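Local coordinates for protein fructosyl amine:oxygen oxidoreductase (Neosartorya fumigata, PDB 4WCT) that probably uses its bound FAD to oxidise the fructosyl amine (Amadori) products of glycation with molecular oxygen, so deglycating the amine, at residues D128-D133 and K168-K173; R152-M155 and V159-G162; P266-Q271 and P345-R350; L296-E301 and R337-D342. One frame throughout, in Å; residues are numbered along the deposited sequence. Where two conformers were deposited one is given.

Interaction 1: D128-D133 and K168-K173; sequences DHIRKD and KGWLHK
The indole of W170 meets helix 124-135 with the outer carbons of its six-membered ring, which reach both I130 and R131. From I130 the CG2 branch does the touching: it lies 3.6 Å from CZ3 of W170 and almost as near to CE3, approaching the ring obliquely. A chi1 of -63° sets CG2 anti to the backbone N, the position from which it meets the ring. R131 comes to the neighbouring corner of the same ring, its CB 3.8 Å from W170 CH2. Strand 168-172 belongs to the large mixed sheet, where it pairs antiparallel with strands 117-121 and 143-145, so the tryptophan fastens the helix onto this sheet beside the strand that leads into it. Beyond CB the R131 chain bends at chi3 (-72°) and brings its NH2 to 4.0 Å from W170 CZ2. CH2 of the indole lies over one face of the guanidinium, yet the two planes are turned 74° apart. In one of the two conformers of D128, one helical turn earlier, OD1 lies 2.8 Å from R131 NH1 as a salt bridge. I127 and V135 of the same helix also touch W170.

Interaction 2: R152-M155 and V159-G162; sequences RRTM and VLTG
R152 reaches along the backbone of 160-162 and ends in a hydrogen bond from its NH1 to the carbonyl oxygen of G162, 2.9 Å long with an N-H...O angle of 155°. The acceptor lies in the guanidinium plane, at its edge. On the way the aliphatic part of the arginine passes the carbonyl of L160, R152 CD lying 3.3 Å from L160 O. L160 turns its side chain the other way, into M155: the thioether SD sits 3.6 Å from L160 CG and 3.7 Å from V159 CG1, with the methionine crossing V159 at about a right angle. The extended M155 chain (chi2 -172°) carries SD out to where it touches both. T154 OG1 packs on L160 CD1 but hydrogen-bonds to F151 O.

Behind these contacts, residues 152-155 form a type I beta turn, and a water joins its first carbonyl to the other segment: it lies 2.9 Å from R152 O, to which it can donate, and accepts from L160 N (3.0 Å). The pair thus forms a compact reversal of the chain after helix 148-152, with M155 and L160 directed onto F286 of strand 284-287 and L278 of strand 277-280.

Interaction 3: P266-Q271 and P345-R350; sequences PEEVKQ and PHLADR
E268 and R350 join two loops at the edge of the large mixed sheet through a salt bridge in which carboxylate and guanidinium lie nearly coplanar, 11° apart. One loop follows strand 253-263; the other links helix 330-343 to strand 352-362, the antiparallel neighbour of 253-263, and the ion pair therefore ties together the ends of two adjacent strands. The strong bond runs from R350 NH2 to E268 OE2, 2.6 Å with an N-H...O angle of 162°, and uses the syn lone pair of that oxygen. R350 NH1 supports it weakly, at 3.3 Å from E268 OE1, nearly straight at 172° but long; its still longer approach to OE2 is also bent. The two groups meet from opposite directions: E268 stretches out beyond CG, whereas R350 folds at chi2 and chi3 to bring the terminal nitrogens round to the carboxylate.

Both partners of the short bond have further polar neighbours. E268 OE2 also accepts from the backbone N of G265, and R350 NH2 also donates to the carbonyl oxygen of Q263, so the pair is anchored to the chain just before residue 266. Such a second donor on OE2 would probably favour the charged carboxylate. In the other loop, a type I turn from L347 to R350 closes with R350 N to L347 O at 3.1 Å. H346 is held at both ring nitrogens, ND1 by T161 OG1 and NE2 by Y272 OH, while CG of L347 lies 3.6 Å above one face of its imidazole, offset toward the rim.

Interaction 4: L296-E301 and R337-D342; sequences LKICDE and RDFLHD
I298 packs against F339 and L340, two consecutive residues of helix 330-343, and offers a different branch to each. Its CG2 stands 4.1 Å from F339 CD2, at an oblique approach to the phenyl ring. On the other branch, CG1 is 4.1 Å from L340 CD2, and the terminal CD1 continues the contact to L340 CD1 at the same separation. A chi1 of -55° on the isoleucine sets CG2 anti to the backbone N, which divides the two branches between the two helix residues. The leucine meets I298 at about a right angle, both of its methyls taking part. F339 points its CB at the strand, whereas L340 starts to one side and reaches I298 only with its branched end. All three residues are buried, and the contact is wholly apolar, made at ordinary van der Waals separations. The I298 side chain is about 10 Å from the bound FAD.

Helix 330-343 thereby rests on one face of the large mixed sheet, where strand 295-310 runs antiparallel to both 253-263 and 284-287: I262 of the former touches I298 and L340, and F286 of the latter packs on F339.

From the N terminus, interaction 1 comes first, closing a loop of 34 residues between helix 124-135 and strand 168-172. Interaction 2 falls within that loop, closing a much shorter one with three residues between its segments. Interaction 3 then spans from the loop after strand 253-263 to the one before strand 352-362, and interaction 4 is enclosed by it, joining strand 295-310 to helix 330-343. No two of these closures cross along the chain. In space the two halves meet: interactions 2 and 3 touch through T161 and H346, and R337 of interaction 4 reaches the carbonyls of A348 and R350. Interactions 1 and 4 both reach the large mixed sheet, their centres 19 Å apart.

Interaction 1: D128-D133 and K168-K173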
loop_
_atom_site.group_PDB
_atom_site.type_symbol
_atom_site.label_atom_id
_atom_site.label_comp_id
_atom_site.label_asym_id
_atom_site.label_seq_id
_atom_site.Cartn_x
_atom_site.Cartn_y
_atom_site.Cartn_z
ATOM N N ASP A 128 21.298 -1.856 -13.807
ATOM C CA ASP A 128 21.933 -0.518 -13.683
ATOM C C ASP A 128 21.037 0.462 -12.937
ATOM O O ASP A 128 21.476 1.260 -12.131
ATOM C CB ASP A 128 22.173 0.075 -15.080
ATOM C CG ASP A 128 23.453 -0.428 -15.731
ATOM O OD1 ASP A 128 23.979 -1.475 -15.307
ATOM O OD2 ASP A 128 23.883 0.188 -16.735
ATOM N N HIS A 129 19.751 0.389 -13.229
ATOM C CA HIS A 129 18.784 1.213 -12.548
ATOM C C HIS A 129 18.782 0.943 -11.046
ATOM O O HIS A 129 18.725 1.857 -10.198
ATOM C CB HIS A 129 17.415 0.964 -13.149
ATOM C CG HIS A 129 16.315 1.697 -12.458
ATOM N ND1 HIS A 129 16.167 3.062 -12.548
ATOM C CD2 HIS A 129 15.290 1.256 -11.692
ATOM C CE1 HIS A 129 15.081 3.428 -11.889
ATOM N NE2 HIS A 129 14.556 2.359 -11.326
ATOM N N ILE A 130 18.777 -0.333 -10.697
ATOM C CA ILE A 130 18.794 -0.694 -9.302
ATOM C C ILE A 130 20.084 -0.221 -8.622
ATOM O O ILE A 130 20.071 0.335 -7.517
ATOM C CB ILE A 130 18.647 -2.211 -9.126
ATOM C CG1 ILE A 130 17.291 -2.667 -9.672
ATOM C CG2 ILE A 130 18.772 -2.563 -7.652
ATOM C CD1 ILE A 130 17.215 -4.172 -9.873
ATOM N N ARG A 131 21.199 -0.468 -9.281
ATOM C CA ARG A 131 22.506 -0.046 -8.761
ATOM C C ARG A 131 22.556 1.460 -8.480
ATOM O O ARG A 131 22.865 1.877 -7.369
ATOM C CB ARG A 131 23.586 -0.422 -9.769
ATOM C CG ARG A 131 24.975 0.072 -9.398
ATOM C CD ARG A 131 25.907 -0.161 -10.579
ATOM N NE ARG A 131 26.163 -1.595 -10.693
ATOM C CZ ARG A 131 25.690 -2.411 -11.639
ATOM N NH1 ARG A 131 25.150 -1.949 -12.776
ATOM N NH2 ARG A 131 25.951 -3.705 -11.525
ATOM N N LYS A 132 22.039 2.264 -9.403
ATOM C CA LYS A 132 22.114 3.729 -9.286
ATOM C C LYS A 132 21.112 4.356 -8.329
ATOM O O LYS A 132 21.460 5.305 -7.609
ATOM C CB LYS A 132 21.976 4.368 -10.672
ATOM C CG LYS A 132 23.184 4.094 -11.552
ATOM C CD LYS A 132 23.212 4.982 -12.787
ATOM C CE LYS A 132 23.062 4.169 -14.061
ATOM N NZ LYS A 132 22.410 4.932 -15.167
ATOM N N ASP A 133 19.887 3.826 -8.304
ATOM C CA ASP A 133 18.791 4.399 -7.526
ATOM C C ASP A 133 18.620 3.813 -6.144
ATOM O O ASP A 133 18.131 4.489 -5.244
ATOM C CB ASP A 133 17.475 4.244 -8.285
ATOM C CG ASP A 133 17.282 5.293 -9.350
ATOM O OD1 ASP A 133 18.284 5.751 -9.961
ATOM O OD2 ASP A 133 16.101 5.572 -9.657
ATOM N N LYS A 168 20.575 -10.461 -11.882
ATOM C CA LYS A 168 21.553 -10.029 -10.875
ATOM C C LYS A 168 20.810 -9.217 -9.857
ATOM O O LYS A 168 19.788 -8.637 -10.147
ATOM C CB LYS A 168 22.691 -9.202 -11.483
ATOM C CG LYS A 168 23.499 -10.004 -12.506
ATOM C CD LYS A 168 24.852 -9.413 -12.833
ATOM C CE LYS A 168 25.531 -10.267 -13.900
ATOM N NZ LYS A 168 26.034 -11.527 -13.300
ATOM N N GLY A 169 21.283 -9.231 -8.619
ATOM C CA GLY A 169 20.596 -8.501 -7.595
ATOM C C GLY A 169 21.405 -8.355 -6.328
ATOM O O GLY A 169 22.612 -8.564 -6.327
ATOM N N TRP A 170 20.765 -7.734 -5.353
ATOM C CA TRP A 170 21.379 -7.380 -4.072
ATOM C C TRP A 170 20.450 -7.792 -2.923
ATOM O O TRP A 170 19.276 -7.513 -2.942
ATOM C CB TRP A 170 21.629 -5.886 -3.981
ATOM C CG TRP A 170 22.681 -5.370 -4.905
ATOM C CD1 TRP A 170 23.972 -5.132 -4.591
ATOM C CD2 TRP A 170 22.526 -5.004 -6.292
ATOM N NE1 TRP A 170 24.636 -4.609 -5.678
ATOM C CE2 TRP A 170 23.784 -4.551 -6.743
ATOM C CE3 TRP A 170 21.491 -5.093 -7.201
ATOM C CZ2 TRP A 170 23.996 -4.098 -8.051
ATOM C CZ3 TRP A 170 21.688 -4.590 -8.493
ATOM C CH2 TRP A 170 22.927 -4.084 -8.890
ATOM N N LEU A 171 21.034 -8.397 -1.887
ATOM C CA LEU A 171 20.347 -8.798 -0.678
ATOM C C LEU A 171 20.652 -7.816 0.453
ATOM O O LEU A 171 21.819 -7.465 0.691
ATOM C CB LEU A 171 20.818 -10.200 -0.280
ATOM C CG LEU A 171 20.434 -10.673 1.129
ATOM C CD1 LEU A 171 18.941 -10.832 1.260
ATOM C CD2 LEU A 171 21.114 -11.985 1.461
ATOM N N HIS A 172 19.585 -7.324 1.051
ATOM C CA HIS A 172 19.566 -6.383 2.188
ATOM C C HIS A 172 19.065 -7.248 3.368
ATOM O O HIS A 172 17.913 -7.648 3.378
ATOM C CB HIS A 172 18.538 -5.253 1.852
ATOM C CG HIS A 172 18.289 -4.291 2.970
ATOM N ND1 HIS A 172 17.509 -3.169 2.815
ATOM C CD2 HIS A 172 18.884 -4.167 4.180
ATOM C CE1 HIS A 172 17.562 -2.438 3.913
ATOM N NE2 HIS A 172 18.381 -3.028 4.764
ATOM N N LYS A 173 19.941 -7.632 4.286
ATOM C CA LYS A 173 19.573 -8.580 5.330
ATOM C C LYS A 173 18.784 -8.004 6.517
ATOM O O LYS A 173 17.955 -8.694 7.094
ATOM C CB LYS A 173 20.832 -9.245 5.855
ATOM C CG LYS A 173 21.107 -10.603 5.254
ATOM C CD LYS A 173 22.441 -11.159 5.742
ATOM C CE LYS A 173 23.581 -10.840 4.781
ATOM N NZ LYS A 173 24.459 -12.027 4.552
#

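Interaction 2: R152-M155 and V159-G162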
loop_
_atom_site.group_PDB
_atom_site.type_symbol
_atom_site.label_atom_id
_atom_site.label_comp_id
_atom_site.label_asym_id
_atom_site.label_seq_id
_atom_site.Cartn_x
_atom_site.Cartn_y
_atom_site.Cartn_z
ATOM N N ARG A 152 19.937 -18.951 -5.230
ATOM C CA ARG A 152 19.342 -20.128 -4.572
ATOM C C ARG A 152 19.817 -20.281 -3.148
ATOM O O ARG A 152 19.031 -20.628 -2.261
ATOM C CB ARG A 152 19.581 -21.402 -5.361
ATOM C CG ARG A 152 18.873 -21.406 -6.712
ATOM C CD ARG A 152 18.865 -22.789 -7.373
ATOM N NE ARG A 152 20.218 -23.268 -7.617
ATOM C CZ ARG A 152 20.911 -23.114 -8.744
ATOM N NH1 ARG A 152 20.381 -22.555 -9.830
ATOM N NH2 ARG A 152 22.159 -23.528 -8.792
ATOM N N ARG A 153 21.052 -19.865 -2.879
ATOM C CA ARG A 153 21.593 -19.994 -1.531
ATOM C C ARG A 153 21.050 -18.992 -0.531
ATOM O O ARG A 153 21.346 -19.105 0.683
ATOM C CB ARG A 153 23.110 -19.909 -1.543
ATOM C CG ARG A 153 23.755 -21.166 -2.120
ATOM C CD ARG A 153 25.276 -21.116 -2.101
ATOM N NE ARG A 153 25.855 -22.438 -2.368
ATOM C CZ ARG A 153 27.142 -22.719 -2.292
ATOM N NH1 ARG A 153 28.030 -21.757 -2.053
ATOM N NH2 ARG A 153 27.544 -23.968 -2.512
ATOM N N THR A 154 20.226 -18.050 -0.987
ATOM C CA THR A 154 19.614 -17.122 -0.051
ATOM C C THR A 154 18.430 -17.720 0.692
ATOM O O THR A 154 17.979 -17.111 1.667
ATOM C CB THR A 154 19.075 -15.836 -0.730
ATOM O OG1 THR A 154 17.987 -16.164 -1.603
ATOM C CG2 THR A 154 20.141 -15.089 -1.410
ATOM N N MET A 155 17.991 -18.928 0.311
ATOM C CA MET A 155 16.831 -19.594 0.932
ATOM C C MET A 155 17.162 -21.072 1.168
ATOM O O MET A 155 18.131 -21.585 0.608
ATOM C CB MET A 155 15.601 -19.446 0.037
ATOM C CG MET A 155 15.187 -17.992 -0.106
ATOM S SD MET A 155 13.614 -17.814 -0.953
ATOM C CE MET A 155 13.636 -16.064 -1.353
ATOM N N VAL A 159 13.580 -24.564 -1.951
ATOM C CA VAL A 159 12.709 -23.401 -2.148
ATOM C C VAL A 159 12.973 -22.754 -3.523
ATOM O O VAL A 159 12.144 -22.809 -4.413
ATOM C CB VAL A 159 12.920 -22.389 -1.026
ATOM C CG1 VAL A 159 12.081 -21.138 -1.246
ATOM C CG2 VAL A 159 12.598 -23.045 0.314
ATOM N N LEU A 160 14.187 -22.262 -3.727
ATOM C CA LEU A 160 14.560 -21.668 -5.014
ATOM C C LEU A 160 15.293 -22.722 -5.824
ATOM O O LEU A 160 16.316 -23.261 -5.385
ATOM C CB LEU A 160 15.448 -20.440 -4.824
ATOM C CG LEU A 160 14.837 -19.282 -4.027
ATOM C CD1 LEU A 160 15.828 -18.135 -3.904
ATOM C CD2 LEU A 160 13.544 -18.787 -4.626
ATOM N N THR A 161 14.755 -23.036 -6.987
ATOM C CA THR A 161 15.232 -24.145 -7.789
ATOM C C THR A 161 15.562 -23.699 -9.215
ATOM O O THR A 161 15.993 -24.501 -10.045
ATOM C CB THR A 161 14.177 -25.256 -7.850
ATOM O OG1 THR A 161 12.984 -24.743 -8.438
ATOM C CG2 THR A 161 13.860 -25.780 -6.461
ATOM N N GLY A 162 15.242 -22.456 -9.545
ATOM C CA GLY A 162 15.369 -22.000 -10.942
ATOM C C GLY A 162 16.761 -21.605 -11.372
ATOM O O GLY A 162 17.735 -21.650 -10.607
HETATM O O HOH W 1 16.713 -22.314 -2.153
#

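Interaction 3: P266-Q271 and P345-R350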
loop_
_atom_site.group_PDB
_atom_site.type_symbol
_atom_site.label_atom_id
_atom_site.label_comp_id
_atom_site.label_asym_id
_atom_site.label_seq_id
_atom_site.Cartn_x
_atom_site.Cartn_y
_atom_site.Cartn_z
ATOM N N PRO A 266 1.517 -29.931 3.001
ATOM C CA PRO A 266 1.864 -29.873 4.413
ATOM C C PRO A 266 3.288 -30.290 4.774
ATOM O O PRO A 266 3.823 -29.809 5.783
ATOM C CB PRO A 266 0.855 -30.825 5.048
ATOM C CG PRO A 266 0.475 -31.756 3.952
ATOM C CD PRO A 266 0.489 -30.942 2.703
ATOM N N GLU A 267 3.951 -31.046 3.889
ATOM C CA GLU A 267 5.372 -31.356 4.086
ATOM C C GLU A 267 6.252 -30.343 3.359
ATOM O O GLU A 267 7.193 -29.813 3.949
ATOM C CB GLU A 267 5.743 -32.767 3.583
ATOM C CG GLU A 267 5.089 -33.911 4.362
ATOM C CD GLU A 267 5.597 -34.043 5.797
ATOM O OE1 GLU A 267 6.393 -33.204 6.273
ATOM O OE2 GLU A 267 5.263 -35.057 6.434
ATOM N N GLU A 268 5.938 -30.050 2.097
ATOM C CA GLU A 268 6.824 -29.163 1.318
ATOM C C GLU A 268 6.891 -27.762 1.925
ATOM O O GLU A 268 7.969 -27.155 1.913
ATOM C CB GLU A 268 6.415 -29.079 -0.142
ATOM C CG GLU A 268 5.068 -28.420 -0.332
ATOM C CD GLU A 268 4.676 -28.178 -1.780
ATOM O OE1 GLU A 268 5.448 -28.427 -2.735
ATOM O OE2 GLU A 268 3.538 -27.747 -1.967
ATOM N N VAL A 269 5.819 -27.336 2.596
ATOM C CA VAL A 269 5.748 -25.983 3.132
ATOM C C VAL A 269 6.778 -25.735 4.213
ATOM O O VAL A 269 7.206 -24.606 4.432
ATOM C CB VAL A 269 4.346 -25.637 3.638
ATOM C CG1 VAL A 269 4.050 -26.284 4.973
ATOM C CG2 VAL A 269 4.155 -24.122 3.679
ATOM N N LYS A 270 7.247 -26.805 4.861
ATOM C CA LYS A 270 8.089 -26.616 6.021
ATOM C C LYS A 270 9.464 -26.064 5.687
ATOM O O LYS A 270 10.110 -25.529 6.556
ATOM C CB LYS A 270 8.203 -27.936 6.806
ATOM C CG LYS A 270 6.849 -28.458 7.270
ATOM C CD LYS A 270 7.002 -29.669 8.181
ATOM C CE LYS A 270 5.650 -30.202 8.626
ATOM N NZ LYS A 270 5.836 -31.581 9.134
ATOM N N GLN A 271 9.911 -26.192 4.440
ATOM C CA GLN A 271 11.149 -25.578 3.996
ATOM C C GLN A 271 11.045 -24.081 3.772
ATOM O O GLN A 271 12.067 -23.377 3.783
ATOM C CB GLN A 271 11.695 -26.245 2.706
ATOM C CG GLN A 271 12.285 -27.623 2.899
ATOM C CD GLN A 271 13.458 -27.608 3.842
ATOM O OE1 GLN A 271 13.290 -27.909 5.043
ATOM N NE2 GLN A 271 14.675 -27.337 3.305
ATOM N N PRO A 345 10.578 -23.157 -10.565
ATOM C CA PRO A 345 9.845 -23.774 -11.679
ATOM C C PRO A 345 9.037 -25.000 -11.277
ATOM O O PRO A 345 8.051 -25.335 -11.948
ATOM C CB PRO A 345 10.958 -24.159 -12.678
ATOM C CG PRO A 345 12.234 -24.045 -11.917
ATOM C CD PRO A 345 12.006 -22.954 -10.900
ATOM N N HIS A 346 9.379 -25.612 -10.132
ATOM C CA HIS A 346 8.586 -26.711 -9.624
ATOM C C HIS A 346 7.174 -26.302 -9.229
ATOM O O HIS A 346 6.281 -27.175 -9.128
ATOM C CB HIS A 346 9.280 -27.393 -8.451
ATOM C CG HIS A 346 9.601 -26.481 -7.321
ATOM N ND1 HIS A 346 10.559 -25.495 -7.418
ATOM C CD2 HIS A 346 9.129 -26.427 -6.055
ATOM C CE1 HIS A 346 10.584 -24.803 -6.296
ATOM N NE2 HIS A 346 9.781 -25.390 -5.430
ATOM N N LEU A 347 6.979 -25.002 -9.027
ATOM C CA LEU A 347 5.670 -24.439 -8.658
ATOM C C LEU A 347 4.934 -23.803 -9.834
ATOM O O LEU A 347 3.807 -23.383 -9.687
ATOM C CB LEU A 347 5.834 -23.390 -7.552
ATOM C CG LEU A 347 6.432 -23.910 -6.244
ATOM C CD1 LEU A 347 6.492 -22.766 -5.242
ATOM C CD2 LEU A 347 5.709 -25.149 -5.708
ATOM N N ALA A 348 5.596 -23.627 -10.974
ATOM C CA ALA A 348 5.088 -22.720 -11.987
ATOM C C ALA A 348 3.778 -23.139 -12.631
ATOM O O ALA A 348 3.130 -22.291 -13.261
ATOM C CB ALA A 348 6.130 -22.488 -13.063
ATOM N N ASP A 349 3.443 -24.426 -12.573
ATOM C CA ASP A 349 2.194 -24.900 -13.138
ATOM C C ASP A 349 1.138 -25.237 -12.084
ATOM O O ASP A 349 0.115 -25.871 -12.395
ATOM C CB ASP A 349 2.440 -26.109 -14.042
ATOM C CG ASP A 349 3.172 -25.743 -15.330
ATOM O OD1 ASP A 349 2.852 -24.696 -15.930
ATOM O OD2 ASP A 349 4.117 -26.473 -15.693
ATOM N N ARG A 350 1.353 -24.835 -10.839
ATOM C CA ARG A 350 0.398 -25.175 -9.777
ATOM C C ARG A 350 -0.858 -24.332 -9.949
ATOM O O ARG A 350 -0.802 -23.150 -10.326
ATOM C CB ARG A 350 0.991 -24.906 -8.413
ATOM C CG ARG A 350 2.165 -25.813 -8.085
ATOM C CD ARG A 350 1.711 -27.119 -7.483
ATOM N NE ARG A 350 1.437 -26.957 -6.066
ATOM C CZ ARG A 350 2.333 -27.154 -5.090
ATOM N NH1 ARG A 350 3.478 -27.781 -5.335
ATOM N NH2 ARG A 350 1.970 -26.904 -3.853
#

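Interaction 4: L296-E301 and R337-D342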
loop_
_atom_site.group_PDB
_atom_site.type_symbol
_atom_site.label_atom_id
_atom_site.label_comp_id
_atom_site.label_asym_id
_atom_site.label_seq_id
_atom_site.Cartn_x
_atom_site.Cartn_y
_atom_site.Cartn_z
ATOM N N LEU A 296 1.146 -19.336 -0.703
ATOM C CA LEU A 296 2.299 -18.580 -1.157
ATOM C C LEU A 296 1.791 -17.547 -2.162
ATOM O O LEU A 296 1.127 -17.918 -3.150
ATOM C CB LEU A 296 3.289 -19.560 -1.821
ATOM C CG LEU A 296 4.657 -19.004 -2.253
ATOM C CD1 LEU A 296 5.685 -20.112 -2.243
ATOM C CD2 LEU A 296 4.592 -18.377 -3.630
ATOM N N LYS A 297 2.080 -16.276 -1.879
ATOM C CA LYS A 297 1.560 -15.160 -2.674
ATOM C C LYS A 297 2.602 -14.677 -3.673
ATOM O O LYS A 297 3.763 -14.452 -3.304
ATOM C CB LYS A 297 1.215 -13.997 -1.766
ATOM C CG LYS A 297 0.517 -12.852 -2.532
ATOM C CD LYS A 297 0.262 -11.649 -1.648
ATOM C CE LYS A 297 1.488 -10.730 -1.685
ATOM N NZ LYS A 297 1.294 -9.553 -0.838
ATOM N N ILE A 298 2.163 -14.489 -4.910
ATOM C CA ILE A 298 2.992 -13.941 -5.996
ATOM C C ILE A 298 2.323 -12.680 -6.535
ATOM O O ILE A 298 1.124 -12.690 -6.798
ATOM C CB ILE A 298 3.134 -14.908 -7.185
ATOM C CG1 ILE A 298 3.676 -16.267 -6.736
ATOM C CG2 ILE A 298 4.076 -14.304 -8.207
ATOM C CD1 ILE A 298 2.644 -17.355 -6.616
ATOM N N CYS A 299 3.075 -11.586 -6.601
ATOM C CA CYS A 299 2.625 -10.388 -7.292
ATOM C C CYS A 299 3.430 -10.246 -8.560
ATOM O O CYS A 299 4.659 -10.302 -8.529
ATOM C CB CYS A 299 2.861 -9.165 -6.455
ATOM S SG CYS A 299 1.663 -8.933 -5.146
ATOM N N ASP A 300 2.755 -10.121 -9.691
ATOM C CA ASP A 300 3.439 -9.844 -10.930
ATOM C C ASP A 300 3.620 -8.330 -11.075
ATOM O O ASP A 300 2.673 -7.563 -10.973
ATOM C CB ASP A 300 2.656 -10.415 -12.122
ATOM C CG ASP A 300 1.268 -9.845 -12.248
ATOM O OD1 ASP A 300 0.479 -10.017 -11.283
ATOM O OD2 ASP A 300 0.966 -9.256 -13.321
ATOM N N GLU A 301 4.854 -7.888 -11.298
ATOM C CA GLU A 301 5.132 -6.474 -11.308
ATOM C C GLU A 301 4.874 -5.883 -12.675
ATOM O O GLU A 301 5.138 -6.485 -13.716
ATOM C CB GLU A 301 6.552 -6.197 -10.831
ATOM C CG GLU A 301 6.955 -4.720 -10.771
ATOM C CD GLU A 301 6.198 -3.855 -9.739
ATOM O OE1 GLU A 301 5.035 -4.150 -9.414
ATOM O OE2 GLU A 301 6.607 -2.672 -9.570
ATOM N N ARG A 337 3.386 -16.684 -13.432
ATOM C CA ARG A 337 3.958 -17.984 -13.716
ATOM C C ARG A 337 5.314 -17.868 -14.384
ATOM O O ARG A 337 6.195 -18.691 -14.146
ATOM C CB ARG A 337 2.998 -18.812 -14.569
ATOM C CG ARG A 337 1.730 -19.185 -13.843
ATOM C CD ARG A 337 0.930 -20.176 -14.630
ATOM N NE ARG A 337 -0.377 -20.437 -14.025
ATOM C CZ ARG A 337 -0.573 -21.191 -12.949
ATOM N NH1 ARG A 337 0.436 -21.833 -12.390
ATOM N NH2 ARG A 337 -1.788 -21.308 -12.400
ATOM N N ASP A 338 5.502 -16.818 -15.180
ATOM C CA ASP A 338 6.814 -16.489 -15.730
ATOM C C ASP A 338 7.858 -16.195 -14.625
ATOM O O ASP A 338 8.962 -16.738 -14.648
ATOM C CB ASP A 338 6.696 -15.277 -16.650
ATOM C CG ASP A 338 8.048 -14.798 -17.166
ATOM O OD1 ASP A 338 8.622 -15.486 -18.025
ATOM O OD2 ASP A 338 8.590 -13.783 -16.659
ATOM N N PHE A 339 7.458 -15.427 -13.606
ATOM C CA PHE A 339 8.312 -15.191 -12.445
ATOM C C PHE A 339 8.661 -16.518 -11.778
ATOM O O PHE A 339 9.824 -16.768 -11.436
ATOM C CB PHE A 339 7.612 -14.272 -11.441
ATOM C CG PHE A 339 8.321 -14.136 -10.127
ATOM C CD1 PHE A 339 9.270 -13.149 -9.911
ATOM C CD2 PHE A 339 7.987 -14.958 -9.078
ATOM C CE1 PHE A 339 9.916 -13.020 -8.691
ATOM C CE2 PHE A 339 8.663 -14.882 -7.877
ATOM C CZ PHE A 339 9.645 -13.899 -7.681
ATOM N N LEU A 340 7.650 -17.356 -11.561
ATOM C CA LEU A 340 7.883 -18.678 -10.948
ATOM C C LEU A 340 8.802 -19.537 -11.812
ATOM O O LEU A 340 9.623 -20.284 -11.264
ATOM C CB LEU A 340 6.579 -19.410 -10.704
ATOM C CG LEU A 340 5.696 -18.805 -9.606
ATOM C CD1 LEU A 340 4.382 -19.543 -9.649
ATOM C CD2 LEU A 340 6.380 -18.925 -8.254
ATOM N N HIS A 341 8.672 -19.496 -13.145
ATOM C CA HIS A 341 9.555 -20.310 -13.962
ATOM C C HIS A 341 11.024 -19.987 -13.759
ATOM O O HIS A 341 11.866 -20.892 -13.691
ATOM C CB HIS A 341 9.231 -20.250 -15.465
ATOM C CG HIS A 341 9.774 -21.434 -16.204
ATOM N ND1 HIS A 341 11.068 -21.464 -16.683
ATOM C CD2 HIS A 341 9.329 -22.716 -16.255
ATOM C CE1 HIS A 341 11.384 -22.698 -17.031
ATOM N NE2 HIS A 341 10.343 -23.476 -16.795
ATOM N N ASP A 342 11.335 -18.715 -13.571
ATOM C CA ASP A 342 12.705 -18.295 -13.399
ATOM C C ASP A 342 13.276 -18.709 -12.034
ATOM O O ASP A 342 14.482 -18.828 -11.904
ATOM C CB ASP A 342 12.804 -16.786 -13.554
ATOM C CG ASP A 342 12.913 -16.328 -15.002
ATOM O OD1 ASP A 342 12.612 -17.118 -15.937
ATOM O OD2 ASP A 342 13.161 -15.115 -15.172
#